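PDB 3EK3: nitroreductase from Bacteroides fragilis NCTC 9343, which binds flavin mononucleotide and probably acts as an NAD(P)H-linked oxidoreductase on nitrogen-containing compounds. Local coordinates for residues R15-Y20 against G128-W133; N31-A36 against L122-L127. All blocks are in the same frame, centred on the assembly; numbering follows the deposited sequence.

Interaction 1 of 2, residues R15-Y20 against G128-W133. With FMN (flavin mononucleotide), chain B.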
# COMPACT_ATOMS: atom_id res chain seq x y z
N ARG A 15 -6.98 -10.68 7.39
CA ARG A 15 -8.08 -9.94 8.00
C ARG A 15 -7.55 -8.97 9.04
O ARG A 15 -6.45 -9.13 9.59
CB ARG A 15 -9.11 -10.88 8.64
CG ARG A 15 -9.84 -11.84 7.68
CD ARG A 15 -10.63 -11.13 6.60
NE ARG A 15 -11.69 -10.29 7.15
CZ ARG A 15 -12.83 -10.72 7.67
NH1 ARG A 15 -13.09 -12.04 7.73
NH2 ARG A 15 -13.72 -9.85 8.16
N SER A 16 -8.36 -7.95 9.34
CA SER A 16 -8.07 -7.06 10.43
C SER A 16 -8.59 -7.63 11.74
O SER A 16 -9.80 -7.78 11.95
CB SER A 16 -8.72 -5.72 10.15
OG SER A 16 -8.12 -5.07 9.04
N VAL A 17 -7.66 -7.93 12.65
CA VAL A 17 -7.99 -8.55 13.93
C VAL A 17 -7.83 -7.53 15.05
O VAL A 17 -6.86 -6.79 15.09
CB VAL A 17 -7.07 -9.77 14.18
CG1 VAL A 17 -7.18 -10.28 15.64
CG2 VAL A 17 -7.39 -10.90 13.20
N ARG A 18 -8.80 -7.51 15.97
CA ARG A 18 -8.90 -6.46 17.00
C ARG A 18 -9.06 -7.03 18.39
O ARG A 18 -9.54 -6.36 19.29
CB ARG A 18 -10.05 -5.54 16.65
CG ARG A 18 -9.95 -4.97 15.22
CD ARG A 18 -10.97 -3.92 14.95
NE ARG A 18 -10.74 -3.30 13.65
CZ ARG A 18 -11.33 -3.64 12.52
NH1 ARG A 18 -12.23 -4.60 12.49
NH2 ARG A 18 -11.01 -3.01 11.40
N ALA A 19 -8.66 -8.29 18.57
CA ALA A 19 -8.61 -8.93 19.87
C ALA A 19 -7.42 -9.85 19.85
O ALA A 19 -7.34 -10.69 18.97
CB ALA A 19 -9.87 -9.70 20.16
N TYR A 20 -6.52 -9.70 20.81
CA TYR A 20 -5.23 -10.34 20.81
C TYR A 20 -4.96 -11.11 22.09
O TYR A 20 -5.40 -10.72 23.17
CB TYR A 20 -4.11 -9.28 20.62
CG TYR A 20 -4.08 -8.78 19.21
CD1 TYR A 20 -3.37 -9.45 18.22
CD2 TYR A 20 -4.80 -7.65 18.86
CE1 TYR A 20 -3.39 -9.02 16.91
CE2 TYR A 20 -4.83 -7.22 17.55
CZ TYR A 20 -4.12 -7.89 16.57
OH TYR A 20 -4.17 -7.41 15.26
N GLY A 128 0.81 -17.26 10.63
CA GLY A 128 -0.23 -17.40 11.66
C GLY A 128 -0.37 -16.30 12.68
O GLY A 128 -0.97 -16.49 13.74
N ILE A 129 0.17 -15.14 12.32
CA ILE A 129 0.19 -13.95 13.17
C ILE A 129 -0.87 -12.97 12.69
O ILE A 129 -0.89 -12.58 11.52
CB ILE A 129 1.60 -13.33 13.13
CG1 ILE A 129 2.56 -14.20 13.96
CG2 ILE A 129 1.58 -11.86 13.62
CD1 ILE A 129 4.03 -13.89 13.75
N ALA A 130 -1.79 -12.61 13.59
CA ALA A 130 -2.85 -11.64 13.31
C ALA A 130 -2.26 -10.26 13.22
O ALA A 130 -1.22 -9.96 13.82
CB ALA A 130 -3.93 -11.67 14.42
N SER A 131 -2.97 -9.39 12.50
CA SER A 131 -2.55 -8.01 12.32
C SER A 131 -3.74 -7.09 12.11
O SER A 131 -4.87 -7.54 11.91
CB SER A 131 -1.59 -7.90 11.14
OG SER A 131 -2.24 -8.28 9.92
N CYS A 132 -3.47 -5.80 12.24
CA CYS A 132 -4.44 -4.74 11.93
C CYS A 132 -3.73 -3.43 11.64
O CYS A 132 -2.75 -3.11 12.31
CB CYS A 132 -5.40 -4.56 13.11
SG CYS A 132 -6.91 -3.61 12.81
N TRP A 133 -4.27 -2.65 10.70
CA TRP A 133 -3.86 -1.27 10.48
C TRP A 133 -4.34 -0.47 11.67
O TRP A 133 -5.52 -0.48 11.99
CB TRP A 133 -4.50 -0.69 9.21
CG TRP A 133 -3.93 0.61 8.78
CD1 TRP A 133 -4.02 1.80 9.44
CD2 TRP A 133 -3.21 0.87 7.57
NE1 TRP A 133 -3.37 2.78 8.73
CE2 TRP A 133 -2.87 2.24 7.57
CE3 TRP A 133 -2.84 0.08 6.48
CZ2 TRP A 133 -2.14 2.82 6.54
CZ3 TRP A 133 -2.12 0.64 5.46
CH2 TRP A 133 -1.80 2.02 5.48
N1 FMN B . -8.72 -0.74 11.46
C2 FMN B . -8.73 -0.33 12.77
O2 FMN B . -9.19 -1.06 13.65
N3 FMN B . -8.26 0.91 13.15
C4 FMN B . -7.78 1.76 12.21
O4 FMN B . -7.17 2.76 12.61
C4A FMN B . -7.76 1.34 10.87
N5 FMN B . -7.26 2.18 9.91
C5A FMN B . -7.19 1.80 8.58
C6 FMN B . -6.64 2.67 7.64
C7 FMN B . -6.52 2.30 6.31
C7M FMN B . -5.73 3.16 5.32
C8 FMN B . -6.93 1.01 5.93
C8M FMN B . -6.39 0.42 4.64
C9 FMN B . -7.48 0.14 6.88
C9A FMN B . -7.61 0.52 8.21
N10 FMN B . -8.17 -0.33 9.18
C10 FMN B . -8.20 0.07 10.50
C1' FMN B . -8.63 -1.72 8.83
C2' FMN B . -9.93 -1.67 8.02
O2' FMN B . -11.02 -1.36 8.88
C3' FMN B . -10.15 -3.04 7.41
O3' FMN B . -9.17 -3.24 6.42
C4' FMN B . -11.53 -3.18 6.74
O4' FMN B . -12.57 -3.15 7.71
C5' FMN B . -11.63 -4.48 5.94
O5' FMN B . -11.50 -5.59 6.81
P FMN B . -10.36 -6.73 6.60
O1P FMN B . -10.42 -7.17 5.19
O2P FMN B . -10.56 -7.82 7.67
O3P FMN B . -9.01 -6.07 6.75
O HOH W 1 -4.57 -7.14 8.39
O HOH W 2 -4.88 -11.01 10.65
O HOH W 3 -5.61 -4.18 8.66

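Interaction 2 of 2, residues N31-A36 against L122-L127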
# COMPACT_ATOMS: atom_id res chain seq x y z
N ASN A 31 11.19 -10.49 12.74
CA ASN A 31 12.21 -10.11 11.73
C ASN A 31 11.77 -10.39 10.28
O ASN A 31 11.99 -9.58 9.40
CB ASN A 31 13.52 -10.82 11.99
CG ASN A 31 14.24 -10.28 13.22
OD1 ASN A 31 14.17 -9.09 13.52
ND2 ASN A 31 14.99 -11.15 13.89
N ALA A 32 11.12 -11.53 10.08
CA ALA A 32 10.60 -11.91 8.75
C ALA A 32 9.54 -10.94 8.28
O ALA A 32 9.49 -10.59 7.09
CB ALA A 32 10.01 -13.31 8.79
N ILE A 33 8.67 -10.52 9.20
CA ILE A 33 7.60 -9.56 8.88
C ILE A 33 8.19 -8.18 8.55
O ILE A 33 7.80 -7.55 7.57
CB ILE A 33 6.61 -9.45 10.06
CG1 ILE A 33 5.78 -10.73 10.19
CG2 ILE A 33 5.68 -8.27 9.91
CD1 ILE A 33 5.04 -10.87 11.54
N LEU A 34 9.15 -7.73 9.34
CA LEU A 34 9.76 -6.44 9.07
C LEU A 34 10.54 -6.45 7.77
O LEU A 34 10.54 -5.46 7.05
CB LEU A 34 10.66 -6.00 10.22
CG LEU A 34 9.92 -5.72 11.51
CD1 LEU A 34 10.96 -5.72 12.68
CD2 LEU A 34 9.12 -4.38 11.46
N GLU A 35 11.22 -7.55 7.49
CA GLU A 35 11.97 -7.68 6.26
C GLU A 35 11.01 -7.61 5.07
O GLU A 35 11.32 -7.03 4.04
CB GLU A 35 12.73 -9.00 6.23
CG GLU A 35 13.50 -9.26 4.92
CD GLU A 35 14.22 -10.59 4.93
OE1 GLU A 35 13.61 -11.62 5.26
OE2 GLU A 35 15.41 -10.62 4.60
N ALA A 36 9.83 -8.19 5.24
CA ALA A 36 8.83 -8.19 4.16
C ALA A 36 8.42 -6.75 3.84
O ALA A 36 8.36 -6.40 2.67
CB ALA A 36 7.61 -9.06 4.51
N LEU A 122 0.59 -9.47 5.09
CA LEU A 122 0.63 -10.73 4.37
C LEU A 122 1.70 -11.68 4.92
O LEU A 122 1.45 -12.87 5.12
CB LEU A 122 0.82 -10.45 2.88
CG LEU A 122 -0.34 -9.72 2.20
CD1 LEU A 122 -0.02 -9.37 0.71
CD2 LEU A 122 -1.67 -10.49 2.29
N ALA A 123 2.87 -11.14 5.21
CA ALA A 123 3.91 -11.88 5.89
C ALA A 123 3.36 -12.45 7.22
O ALA A 123 3.54 -13.62 7.53
CB ALA A 123 5.11 -10.98 6.14
N ALA A 124 2.71 -11.60 8.01
CA ALA A 124 2.16 -12.01 9.30
C ALA A 124 1.14 -13.11 9.11
O ALA A 124 1.19 -14.14 9.78
CB ALA A 124 1.54 -10.84 10.01
N THR A 125 0.21 -12.93 8.16
CA THR A 125 -0.81 -13.95 7.92
C THR A 125 -0.16 -15.26 7.55
O THR A 125 -0.58 -16.32 8.03
CB THR A 125 -1.80 -13.50 6.83
OG1 THR A 125 -2.46 -12.30 7.23
CG2 THR A 125 -2.86 -14.59 6.59
N SER A 126 0.88 -15.22 6.71
CA SER A 126 1.54 -16.48 6.28
C SER A 126 2.21 -17.22 7.43
O SER A 126 2.49 -18.41 7.29
CB SER A 126 2.57 -16.22 5.19
OG SER A 126 3.76 -15.70 5.74
N LEU A 127 2.44 -16.53 8.54
CA LEU A 127 3.07 -17.09 9.73
C LEU A 127 2.11 -17.37 10.90
O LEU A 127 2.54 -17.68 12.03
CB LEU A 127 4.17 -16.13 10.17
CG LEU A 127 5.34 -15.97 9.19
CD1 LEU A 127 6.16 -14.71 9.56
CD2 LEU A 127 6.23 -17.18 9.15

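Interaction 1 of 2, residues R15-Y20 against G128-W133
Val-17 and Ser-131 supply the one direct hydrogen bond between the two backbones: Val-17 N donates to Ser-131 O at 2.9 Å, nearly straight at the hydrogen (172°). Beside it, Arg-15 O and Ser-131 O, both acceptors, lie 3.2 Å apart without a bond, and water bridges the segments. One water donates to Arg-15 O and accepts from Ser-131 N, a second links Arg-15 O with Ser-131 OG, and farther along a third donates to Ser-16 OG while accepting from Trp-133 N.

In the apolar part the small methyl of Ala-130 rests against both Val-17 and Tyr-20, its CB 3.7 Å from Tyr-20 CE1. Cys-132 CB lies 3.3 Å from Val-17 O, and its SG, anti to the backbone N, turns to Ser-16 CB and the flavin's O2 and N1. Tyr-20 OH reaches Val-17 O in a weak hydrogen bond.

The flavin joins both segments. Its phosphate atom O2P receives Ser-16 N at 2.8 Å and Arg-15 NE, while Ser-16 OG, beside its own backbone N (chi1 -67°), donates to O3P at 2.7 Å. Arg-18 presents its guanidinium edge to the isoalloxazine: NE donates to O2 at 2.7 Å and NH2 to N1 at 3.2 Å. Trp-133 lays a ring face over the dimethylbenzene end.

The cationic guanidinium of Arg-18 would probably stabilise negative charge on the reduced flavin, and Arg-15 probably helps to balance the phosphate.

Interaction 2 of 2, residues N31-A36 against L122-L127
Ile-33 is the main bump of helix 31-36, and it fits against the side of Ala-123, Ala-124 and Leu-127. Its CG1 branch lies beside the backbone N (chi1 -71°) and continues extended, carrying CD1 to 3.8 Å from Ala-124 CB, with CG1 near the backbone of Ala-124. This CG1-CD1 arm fills the hollow over the small side chains of Ala-123 and Ala-124.

Where both partners are small, the helices come close. Ala-36 CB and Ala-123 CB meet methyl to methyl at 3.5 Å, and Ala-123 CB also sits 4.0 Å from Ile-33 CA, against the backbone itself. At the other end Leu-127, at the exit of its helix, returns a bump: its CD1 enters the notch between Ala-32 and Ile-33, 4.0 Å from Ile-33 CG1.

No hydrogen bond crosses the interface. Ser-126 OG turns back to Ala-123 O at 2.8 Å, and is also bonded by Asn-5 of the second subunit, whose Leu-8 packs on Ala-123.

The segment axes approach to 8.8 Å at 149°, a nearly antiparallel alanine-lined helix pair. It belongs to the helical layer beside the central sheet of the nitroreductase alpha/beta fold, with Leu-167 of strand 160-168 touching Ile-33 and Ala-124.

Overall arrangement
From the N terminus, helix 6-13 leads into residues 15-20, followed by helix 27-38, which carries 31-36. Much later, helix 109-126 brings 122-127 back to 31-36 and so closes interaction 2 over 85 intervening residues. The chain then turns at Gly-128, the C-prime residue of a Schellman motif, and enters strand 130-134, outermost in the sheet of this chain, which closes interaction 1 over 107 residues. The shorter closure therefore lies wholly within the longer one. Ile-129 joins the two, its N close to Ala-124 O and its side chain packing on Ile-33. Together they tie the helix pair to the flavin-binding loop and that outer strand.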